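Local structure of glutaredoxin (Methanosarcina mazei, 3NZN) at residues K39-D44 with V90-K95; E67-F72 with F78-I83; D85-V90 with R98-F103. The protein probably catalyses thiol-disulfide exchange, using a CxxC cysteine pair at a helix start in the manner of other members of the thioredoxin superfamily. All coordinates share one frame; numbering follows the deposited sequence.

Contacts 2 and 3 each set a helix against the sheet, while contact 1 joins helix 33-45 to the loop 90-93 and the start of helix 94-100. Helix 59-72 lies on one face, helices 33-45 and 94-100 on the other. Contacts 1 and 3 share Val-90, and Leu-42 CD2 meets Leu-101 CD1 at 3.5 Å; their centres are about 10 Å apart. Strand pairing ties in contact 2: Gly-91 N hydrogen-bonds to Pro-79 O (2.9 Å) and Ile-89 N to Thr-81 O (2.9 Å). The probable redox site, the disulfide Cys-32 to Cys-35, lies closest to contacts 1 and 2: Phe-78 touches Cys-35, and Phe-92 comes near the CxxC residues.

Contact 1 of 3, residues K39-D44 with V90-K95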
loop_
_atom_site.group_PDB
_atom_site.type_symbol
_atom_site.label_atom_id
_atom_site.label_comp_id
_atom_site.label_asym_id
_atom_site.label_seq_id
_atom_site.Cartn_x
_atom_site.Cartn_y
_atom_site.Cartn_z
ATOM N N LYS A 39 -3.969 -15.171 12.795
ATOM C CA LYS A 39 -3.084 -16.262 12.574
ATOM C C LYS A 39 -3.036 -17.198 13.790
ATOM O O LYS A 39 -3.037 -18.399 13.617
ATOM C CB LYS A 39 -1.727 -15.745 12.128
ATOM C CG LYS A 39 -0.706 -16.712 11.864
ATOM C CD LYS A 39 0.570 -16.118 11.241
ATOM C CE LYS A 39 1.638 -17.158 11.068
ATOM N NZ LYS A 39 2.297 -17.417 12.406
ATOM N N LYS A 40 -2.932 -16.611 14.981
ATOM C CA LYS A 40 -2.910 -17.414 16.211
ATOM C C LYS A 40 -4.205 -18.223 16.380
ATOM O O LYS A 40 -4.137 -19.372 16.826
ATOM C CB LYS A 40 -2.666 -16.526 17.373
ATOM C CG LYS A 40 -1.297 -16.066 17.630
ATOM C CD LYS A 40 -1.244 -14.962 18.703
ATOM C CE LYS A 40 0.202 -14.471 18.875
ATOM N NZ LYS A 40 0.937 -13.931 17.678
ATOM N N LEU A 41 -5.345 -17.639 16.065
ATOM C CA LEU A 41 -6.628 -18.374 16.139
ATOM C C LEU A 41 -6.578 -19.513 15.187
ATOM O O LEU A 41 -6.959 -20.678 15.585
ATOM C CB LEU A 41 -7.794 -17.436 15.917
ATOM C CG LEU A 41 -9.183 -18.151 15.836
ATOM C CD1 LEU A 41 -9.549 -18.790 17.130
ATOM C CD2 LEU A 41 -10.193 -17.131 15.447
ATOM N N LEU A 42 -6.201 -19.332 13.911
ATOM C CA LEU A 42 -6.139 -20.398 12.948
ATOM C C LEU A 42 -5.179 -21.485 13.396
ATOM O O LEU A 42 -5.524 -22.681 13.259
ATOM C CB LEU A 42 -5.790 -19.834 11.575
ATOM C CG LEU A 42 -6.788 -18.871 10.984
ATOM C CD1 LEU A 42 -6.289 -18.150 9.704
ATOM C CD2 LEU A 42 -8.148 -19.503 10.612
ATOM N N THR A 43 -4.061 -21.105 13.978
ATOM C CA THR A 43 -3.114 -22.060 14.478
ATOM C C THR A 43 -3.782 -22.883 15.640
ATOM O O THR A 43 -3.679 -24.091 15.708
ATOM C CB THR A 43 -1.884 -21.322 14.986
ATOM O OG1 THR A 43 -1.274 -20.630 13.881
ATOM C CG2 THR A 43 -0.887 -22.193 15.614
ATOM N N ASP A 44 -4.444 -22.178 16.536
ATOM C CA ASP A 44 -5.000 -22.828 17.724
ATOM C C ASP A 44 -6.174 -23.702 17.397
ATOM O O ASP A 44 -6.475 -24.624 18.201
ATOM C CB ASP A 44 -5.455 -21.709 18.724
ATOM C CG ASP A 44 -4.278 -20.985 19.405
ATOM O OD1 ASP A 44 -3.116 -21.463 19.207
ATOM O OD2 ASP A 44 -4.542 -20.007 20.107
ATOM N N VAL A 90 -13.613 -10.061 7.372
ATOM C CA VAL A 90 -12.758 -8.860 7.446
ATOM C C VAL A 90 -12.568 -8.554 8.901
ATOM O O VAL A 90 -13.525 -8.330 9.615
ATOM C CB VAL A 90 -13.383 -7.778 6.664
ATOM C CG1 VAL A 90 -12.498 -6.480 6.795
ATOM C CG2 VAL A 90 -13.501 -8.129 5.175
ATOM N N GLY A 91 -11.306 -8.457 9.346
ATOM C CA GLY A 91 -10.964 -8.246 10.717
ATOM C C GLY A 91 -10.828 -9.540 11.512
ATOM O O GLY A 91 -11.169 -10.602 11.057
ATOM N N PHE A 92 -10.389 -9.372 12.721
ATOM C CA PHE A 92 -10.395 -10.442 13.710
ATOM C C PHE A 92 -11.765 -10.550 14.324
ATOM O O PHE A 92 -12.156 -9.751 15.110
ATOM C CB PHE A 92 -9.357 -10.185 14.756
ATOM C CG PHE A 92 -9.309 -11.293 15.782
ATOM C CD1 PHE A 92 -8.792 -12.543 15.477
ATOM C CD2 PHE A 92 -9.827 -11.119 17.072
ATOM C CE1 PHE A 92 -8.787 -13.561 16.399
ATOM C CE2 PHE A 92 -9.808 -12.168 18.007
ATOM C CZ PHE A 92 -9.270 -13.344 17.663
ATOM N N LYS A 93 -12.535 -11.513 13.818
ATOM C CA LYS A 93 -13.849 -11.825 14.247
ATOM C C LYS A 93 -13.871 -13.259 14.737
ATOM O O LYS A 93 -14.057 -14.161 13.942
ATOM C CB LYS A 93 -14.855 -11.610 13.150
ATOM C CG LYS A 93 -14.954 -10.036 12.796
ATOM C CD LYS A 93 -15.899 -9.784 11.674
ATOM C CE LYS A 93 -17.323 -9.836 12.242
ATOM N NZ LYS A 93 -18.333 -9.474 11.147
ATOM N N GLU A 94 -13.612 -13.471 16.002
ATOM C CA GLU A 94 -13.226 -14.766 16.550
ATOM C C GLU A 94 -14.358 -15.840 16.370
ATOM O O GLU A 94 -14.121 -16.935 15.855
ATOM C CB GLU A 94 -12.833 -14.591 18.034
ATOM C CG GLU A 94 -12.361 -15.792 18.730
ATOM C CD GLU A 94 -11.564 -15.547 20.011
ATOM O OE1 GLU A 94 -11.494 -14.381 20.400
ATOM O OE2 GLU A 94 -11.059 -16.460 20.660
ATOM N N LYS A 95 -15.562 -15.498 16.826
ATOM C CA LYS A 95 -16.673 -16.421 16.714
ATOM C C LYS A 95 -16.997 -16.755 15.230
ATOM O O LYS A 95 -17.208 -17.896 14.848
ATOM C CB LYS A 95 -17.880 -15.882 17.438
ATOM C CG LYS A 95 -19.088 -16.829 17.364
ATOM C CD LYS A 95 -20.282 -16.291 18.188
ATOM C CE LYS A 95 -21.484 -17.127 18.186
ATOM N NZ LYS A 95 -22.489 -16.382 19.083
#
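Two residues from Leu-41, the side chain that meets Phe-92 and Glu-94, the carbonyl O of Lys-39 is gripped twice by one residue: Thr-43 N donates to it at 2.9 Å and Thr-43 OG1 also at 2.9 Å. The two donors come from opposite faces of the carbonyl plane, the hydroxyl lying 38° out of it. Threonine suits this exposed turn because its hydroxyl can fold back onto its own helix. Leu-41 carries the contact itself. With CG anti to the backbone N (chi1 174°), its CD2 reaches across to Phe-92 CE1 at 4.0 Å, and Leu-41 CB lies equally far from Phe-92 CE1. One corner of the ring thus rests against the root and one methyl of the leucine. The ring meets the methyl obliquely and goes on to touch Lys-37 and Thr-38 of the same helix, a reach along the helix that a small side chain would lack. Leu-41 CD2 also lies 4.0 Å from Glu-94 O and 4.2 Å from Glu-94 CG, so the glutamate offers its backbone carbonyl and the CG methylene, not its carboxylate. Its extended chain carries the charge onward, and a glycerol lies close by, probably from the crystallisation liquor. Gly-91, just before Phe-92, has a positive phi (88°) at which a CB would collide with the preceding carbonyl O. Lys-93 then takes the N-cap position of helix 94-100, and its NZ forms a salt bridge with Glu-96. Asn-2 of the second subunit also packs on Phe-92. Joining the helix that starts within the CxxC to the C-terminal helix, by way of the loop after the last strand, is characteristic of the thioredoxin fold, in which these two helices share one face of the sheet.

Contact 2 of 3, residues E67-F72 with F78-I83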
loop_
_atom_site.group_PDB
_atom_site.type_symbol
_atom_site.label_atom_id
_atom_site.label_comp_id
_atom_site.label_asym_id
_atom_site.label_seq_id
_atom_site.Cartn_x
_atom_site.Cartn_y
_atom_site.Cartn_z
ATOM N N GLU A 67 -5.522 -7.403 -5.714
ATOM C CA GLU A 67 -6.722 -7.655 -6.473
ATOM C C GLU A 67 -7.550 -8.755 -5.851
ATOM O O GLU A 67 -8.796 -8.676 -5.895
ATOM C CB GLU A 67 -6.357 -8.066 -7.896
ATOM C CG GLU A 67 -5.779 -7.012 -8.740
ATOM C CD GLU A 67 -5.067 -7.506 -10.051
ATOM O OE1 GLU A 67 -4.699 -8.704 -10.271
ATOM O OE2 GLU A 67 -4.759 -6.626 -10.863
ATOM N N GLU A 68 -6.928 -9.797 -5.325
ATOM C CA GLU A 68 -7.697 -10.846 -4.672
ATOM C C GLU A 68 -8.436 -10.326 -3.419
ATOM O O GLU A 68 -9.593 -10.655 -3.210
ATOM C CB GLU A 68 -6.778 -11.985 -4.329
ATOM C CG GLU A 68 -7.455 -13.102 -3.547
ATOM C CD GLU A 68 -8.369 -13.981 -4.352
ATOM O OE1 GLU A 68 -8.562 -13.762 -5.583
ATOM O OE2 GLU A 68 -8.914 -14.988 -3.732
ATOM N N VAL A 69 -7.741 -9.572 -2.581
ATOM C CA VAL A 69 -8.373 -8.974 -1.444
ATOM C C VAL A 69 -9.521 -8.079 -1.888
ATOM O O VAL A 69 -10.598 -8.122 -1.378
ATOM C CB VAL A 69 -7.363 -8.193 -0.598
ATOM C CG1 VAL A 69 -8.055 -7.439 0.487
ATOM C CG2 VAL A 69 -6.352 -9.139 -0.014
ATOM N N ARG A 70 -9.284 -7.212 -2.897
ATOM C CA ARG A 70 -10.338 -6.302 -3.295
ATOM C C ARG A 70 -11.615 -6.992 -3.791
ATOM O O ARG A 70 -12.645 -6.561 -3.560
ATOM C CB ARG A 70 -9.776 -5.363 -4.399
ATOM C CG ARG A 70 -10.763 -4.339 -4.859
ATOM C CD ARG A 70 -10.058 -3.382 -5.941
ATOM N NE ARG A 70 -9.179 -2.386 -5.281
ATOM C CZ ARG A 70 -7.901 -2.221 -5.503
ATOM N NH1 ARG A 70 -7.244 -1.317 -4.827
ATOM N NH2 ARG A 70 -7.286 -2.917 -6.353
ATOM N N ARG A 71 -11.412 -8.094 -4.464
ATOM C CA ARG A 71 -12.556 -8.905 -4.962
ATOM C C ARG A 71 -13.536 -9.283 -3.828
ATOM O O ARG A 71 -14.720 -9.203 -3.983
ATOM C CB ARG A 71 -12.075 -10.161 -5.660
ATOM C CG ARG A 71 -13.154 -11.175 -5.988
ATOM C CD ARG A 71 -12.537 -12.415 -6.557
ATOM N NE ARG A 71 -13.404 -13.573 -6.463
ATOM C CZ ARG A 71 -12.988 -14.774 -6.759
ATOM N NH1 ARG A 71 -11.767 -14.962 -7.165
ATOM N NH2 ARG A 71 -13.819 -15.793 -6.624
ATOM N N PHE A 72 -12.956 -9.660 -2.681
ATOM C CA PHE A 72 -13.707 -10.164 -1.558
ATOM C C PHE A 72 -13.983 -9.089 -0.501
ATOM O O PHE A 72 -14.814 -9.238 0.388
ATOM C CB PHE A 72 -12.963 -11.298 -0.894
ATOM C CG PHE A 72 -13.117 -12.605 -1.668
ATOM C CD1 PHE A 72 -14.224 -13.377 -1.496
ATOM C CD2 PHE A 72 -12.149 -13.068 -2.473
ATOM C CE1 PHE A 72 -14.399 -14.550 -2.194
ATOM C CE2 PHE A 72 -12.345 -14.291 -3.176
ATOM C CZ PHE A 72 -13.438 -15.006 -2.953
ATOM N N PHE A 78 -7.207 -5.347 6.290
ATOM C CA PHE A 78 -6.457 -6.518 6.764
ATOM C C PHE A 78 -6.695 -6.723 8.257
ATOM O O PHE A 78 -6.670 -5.771 9.033
ATOM C CB PHE A 78 -4.949 -6.301 6.536
ATOM C CG PHE A 78 -4.675 -6.086 5.086
ATOM C CD1 PHE A 78 -4.559 -7.155 4.209
ATOM C CD2 PHE A 78 -4.635 -4.798 4.495
ATOM C CE1 PHE A 78 -4.393 -6.972 2.883
ATOM C CE2 PHE A 78 -4.472 -4.645 3.139
ATOM C CZ PHE A 78 -4.374 -5.680 2.358
ATOM N N PRO A 79 -6.894 -7.983 8.712
ATOM C CA PRO A 79 -6.859 -9.136 7.876
ATOM C C PRO A 79 -8.117 -9.344 7.044
ATOM O O PRO A 79 -9.192 -8.929 7.435
ATOM C CB PRO A 79 -6.789 -10.287 8.912
ATOM C CG PRO A 79 -7.425 -9.716 10.151
ATOM C CD PRO A 79 -7.006 -8.242 10.121
ATOM N N THR A 80 -7.968 -10.006 5.903
ATOM C CA THR A 80 -9.094 -10.567 5.149
ATOM C C THR A 80 -8.776 -12.071 5.026
ATOM O O THR A 80 -7.799 -12.499 4.466
ATOM C CB THR A 80 -9.240 -9.960 3.786
ATOM O OG1 THR A 80 -9.549 -8.566 3.901
ATOM C CG2 THR A 80 -10.299 -10.551 3.012
ATOM N N THR A 81 -9.734 -12.869 5.607
ATOM C CA THR A 81 -9.608 -14.321 5.593
ATOM C C THR A 81 -10.662 -14.875 4.670
ATOM O O THR A 81 -11.848 -14.560 4.866
ATOM C CB THR A 81 -9.786 -14.868 7.060
ATOM O OG1 THR A 81 -8.780 -14.309 7.874
ATOM C CG2 THR A 81 -9.577 -16.406 6.990
ATOM N N ILE A 82 -10.251 -15.613 3.688
ATOM C CA ILE A 82 -11.150 -16.133 2.638
ATOM C C ILE A 82 -11.212 -17.645 2.817
ATOM O O ILE A 82 -10.231 -18.353 2.743
ATOM C CB ILE A 82 -10.694 -15.726 1.224
ATOM C CG1 ILE A 82 -10.523 -14.193 1.127
ATOM C CG2 ILE A 82 -11.756 -16.211 0.224
ATOM C CD1 ILE A 82 -9.657 -13.730 -0.070
ATOM N N ILE A 83 -12.452 -18.130 2.997
ATOM C CA ILE A 83 -12.717 -19.510 3.334
ATOM C C ILE A 83 -13.492 -20.176 2.191
ATOM O O ILE A 83 -14.556 -19.736 1.813
ATOM C CB ILE A 83 -13.535 -19.637 4.645
ATOM C CG1 ILE A 83 -12.752 -19.018 5.782
ATOM C CG2 ILE A 83 -13.906 -21.140 4.962
ATOM C CD1 ILE A 83 -13.479 -18.811 7.073
#
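Phe-72 sets CG anti to its own carbonyl carbon (chi1 -79°), which turns the ring toward the strand, while Ile-82 puts CG1 anti to its carbonyl carbon and CG2 anti to its backbone N, so that both branches meet that ring. Ile-82 CG2 sits over the middle of one face, 3.8 Å from the centroid of the Phe-72 ring and 10° off its normal, a CH-pi contact. The longer branch runs over the rim of the same face, where Ile-82 CD1 approaches Phe-72 CD2 to 3.5 Å. A beta-branched, four-carbon side chain is well matched to a flat surface of this size. Ile-82 CD1 also lies 3.9 Å from Glu-68 OE2, and Glu-68 O lies at the edge of the Phe-72 ring, in its plane. The Arg-71 guanidinium lays a face over Phe-72 CE2. With an alanine in place of Phe-72, Ile-82 CG2 would probably face a gap and the Arg-71 guanidinium would be likely to turn more freely, without the CE2 corner against its face. This is the helix-on-sheet layer of a thioredoxin fold, with the axes of helix 67-72 and strand 80-83 at 77° and 9.5 Å apart at their closest. Nearer the redox site, Val-69 spreads its two methyls: CG1 stands 3.9 Å from Thr-80 OG1, and CG2 meets Phe-78 CE1 at 4.1 Å. The buried Thr-80 hydroxyl is not left to the valine, for it hydrogen-bonds to Ser-77 O and Asn-73 ND2. Phe-78 precedes Pro-79 through a cis peptide bond, the cis-proline characteristic of the thioredoxin fold, which lies beside the CxxC motif. The Phe-78 ring touches Cys-35 of the disulfide with Cys-32, and it packs on Leu-6 of the second subunit.

Contact 3 of 3, residues D85-V90 with R98-F103; sequences DEKAIV and RESLGF
Ser-100 faces two side chains of the edge strand: its OG lies 3.7 Å from Ile-89 CD1, and the same Ser-100 OG lies 3.9 Å from Lys-87 CE. Both are contacts with carbon, the methylene of the lysine and the end methyl of the isoleucine, and a small serine lets helix and strand come this near. The hydroxyl takes its bond from its own helix: with OG anti to the carbonyl carbon (chi1 -67°), it hydrogen-bonds to Glu-96 O. Lys-87 bends at its second torsion and carries NZ on to a salt bridge with Glu-96, so one helical residue serves both. Behind them, Ile-83 of strand 77-83 packs on Ile-89 and Ser-100. This is where the last helix of the thioredoxin fold covers the edge of the sheet, and the strand enters through a classic beta bulge in which Glu-86 and Lys-87 both face Ile-83. Farther out, the helix closes in a Schellman motif: Phe-103 N donates to Arg-98 O at 3.0 Å and Gly-102 N to Glu-99 O at 3.0 Å. Gly-102 suits the positive phi there (96°), which would press a CB against the preceding carbonyl. Arg-98 NH1 reaches Phe-103 O at 3.0 Å, with the oxygen near the guanidinium plane, and Leu-101 packs inward on Leu-42 and Leu-45.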
loop_
_atom_site.group_PDB
_atom_site.type_symbol
_atom_site.label_atom_id
_atom_site.label_comp_id
_atom_site.label_asym_id
_atom_site.label_seq_id
_atom_site.Cartn_x
_atom_site.Cartn_y
_atom_site.Cartn_z
ATOM N N ASP A 85 -13.146 -20.113 -0.888
ATOM C CA ASP A 85 -13.382 -19.192 -2.048
ATOM C C ASP A 85 -14.764 -18.635 -1.982
ATOM O O ASP A 85 -15.293 -18.227 -3.051
ATOM C CB ASP A 85 -13.116 -19.903 -3.364
ATOM C CG ASP A 85 -12.774 -18.964 -4.502
ATOM O OD1 ASP A 85 -12.300 -17.864 -4.240
ATOM O OD2 ASP A 85 -13.002 -19.396 -5.656
ATOM N N GLU A 86 -15.378 -18.601 -0.809
ATOM C CA GLU A 86 -16.789 -18.219 -0.697
ATOM C C GLU A 86 -17.056 -17.227 0.358
ATOM O O GLU A 86 -17.786 -16.271 0.138
ATOM C CB GLU A 86 -17.684 -19.462 -0.452
ATOM C CG GLU A 86 -17.539 -20.447 -1.521
ATOM C CD GLU A 86 -18.680 -20.519 -2.394
ATOM O OE1 GLU A 86 -19.015 -19.436 -2.931
ATOM O OE2 GLU A 86 -19.191 -21.675 -2.529
ATOM N N LYS A 87 -16.508 -17.411 1.534
ATOM C CA LYS A 87 -16.859 -16.585 2.661
ATOM C C LYS A 87 -15.634 -15.750 3.004
ATOM O O LYS A 87 -14.554 -16.265 3.243
ATOM C CB LYS A 87 -17.258 -17.441 3.817
ATOM C CG LYS A 87 -17.462 -16.698 5.059
ATOM C CD LYS A 87 -18.650 -15.819 5.202
ATOM C CE LYS A 87 -18.964 -15.572 6.713
ATOM N NZ LYS A 87 -20.042 -14.546 6.823
ATOM N N ALA A 88 -15.799 -14.439 2.992
ATOM C CA ALA A 88 -14.733 -13.510 3.381
ATOM C C ALA A 88 -15.033 -12.910 4.792
ATOM O O ALA A 88 -16.134 -12.424 5.031
ATOM C CB ALA A 88 -14.583 -12.406 2.357
ATOM N N ILE A 89 -14.054 -12.938 5.666
ATOM C CA ILE A 89 -14.189 -12.357 6.982
ATOM C C ILE A 89 -13.138 -11.273 7.116
ATOM O O ILE A 89 -11.923 -11.497 6.893
ATOM C CB ILE A 89 -13.984 -13.400 8.105
ATOM C CG1 ILE A 89 -15.044 -14.511 7.868
ATOM C CG2 ILE A 89 -14.088 -12.740 9.425
ATOM C CD1 ILE A 89 -14.822 -15.731 8.811
ATOM N N VAL A 90 -13.613 -10.061 7.372
ATOM C CA VAL A 90 -12.758 -8.860 7.446
ATOM C C VAL A 90 -12.568 -8.554 8.901
ATOM O O VAL A 90 -13.525 -8.330 9.615
ATOM C CB VAL A 90 -13.383 -7.778 6.664
ATOM C CG1 VAL A 90 -12.498 -6.480 6.795
ATOM C CG2 VAL A 90 -13.501 -8.129 5.175
ATOM N N ARG A 98 -14.268 -19.138 13.794
ATOM C CA ARG A 98 -14.382 -20.522 14.252
ATOM C C ARG A 98 -15.640 -21.188 13.739
ATOM O O ARG A 98 -15.589 -22.361 13.319
ATOM C CB ARG A 98 -14.176 -20.654 15.726
ATOM C CG ARG A 98 -15.234 -20.056 16.643
ATOM C CD ARG A 98 -16.338 -21.089 16.996
ATOM N NE ARG A 98 -17.186 -20.514 17.970
ATOM C CZ ARG A 98 -18.259 -21.086 18.468
ATOM N NH1 ARG A 98 -18.694 -22.192 17.976
ATOM N NH2 ARG A 98 -18.939 -20.453 19.421
ATOM N N GLU A 99 -16.729 -20.501 13.689
ATOM C CA GLU A 99 -17.971 -21.132 13.209
ATOM C C GLU A 99 -17.872 -21.451 11.739
ATOM O O GLU A 99 -18.270 -22.501 11.247
ATOM C CB GLU A 99 -19.145 -20.285 13.514
ATOM C CG GLU A 99 -19.502 -20.210 14.979
ATOM C CD GLU A 99 -20.775 -19.590 15.354
ATOM O OE1 GLU A 99 -21.365 -18.908 14.537
ATOM O OE2 GLU A 99 -21.215 -19.820 16.534
ATOM N N SER A 100 -17.310 -20.498 10.941
ATOM C CA SER A 100 -17.221 -20.724 9.532
ATOM C C SER A 100 -16.360 -21.887 9.211
ATOM O O SER A 100 -16.625 -22.575 8.218
ATOM C CB SER A 100 -16.613 -19.455 8.842
ATOM O OG SER A 100 -17.484 -18.362 8.929
ATOM N N LEU A 101 -15.368 -22.184 10.035
ATOM C CA LEU A 101 -14.473 -23.288 9.852
ATOM C C LEU A 101 -14.979 -24.663 10.443
ATOM O O LEU A 101 -14.270 -25.634 10.362
ATOM C CB LEU A 101 -13.136 -22.954 10.449
ATOM C CG LEU A 101 -12.353 -21.891 9.665
ATOM C CD1 LEU A 101 -11.129 -21.395 10.514
ATOM C CD2 LEU A 101 -11.867 -22.465 8.342
ATOM N N GLY A 102 -16.191 -24.620 10.963
ATOM C CA GLY A 102 -16.830 -25.880 11.401
ATOM C C GLY A 102 -16.676 -26.183 12.844
ATOM O O GLY A 102 -16.900 -27.379 13.215
ATOM N N PHE A 103 -16.403 -25.228 13.684
ATOM C CA PHE A 103 -16.343 -25.392 15.127
ATOM C C PHE A 103 -17.573 -24.864 15.818
ATOM O O PHE A 103 -18.068 -23.807 15.510
ATOM C CB PHE A 103 -15.102 -24.783 15.696
ATOM C CG PHE A 103 -13.836 -25.383 15.197
ATOM C CD1 PHE A 103 -13.199 -26.451 15.830
ATOM C CD2 PHE A 103 -13.278 -24.880 13.989
ATOM C CE1 PHE A 103 -12.024 -26.977 15.357
ATOM C CE2 PHE A 103 -12.114 -25.461 13.503
ATOM C CZ PHE A 103 -11.479 -26.511 14.183
#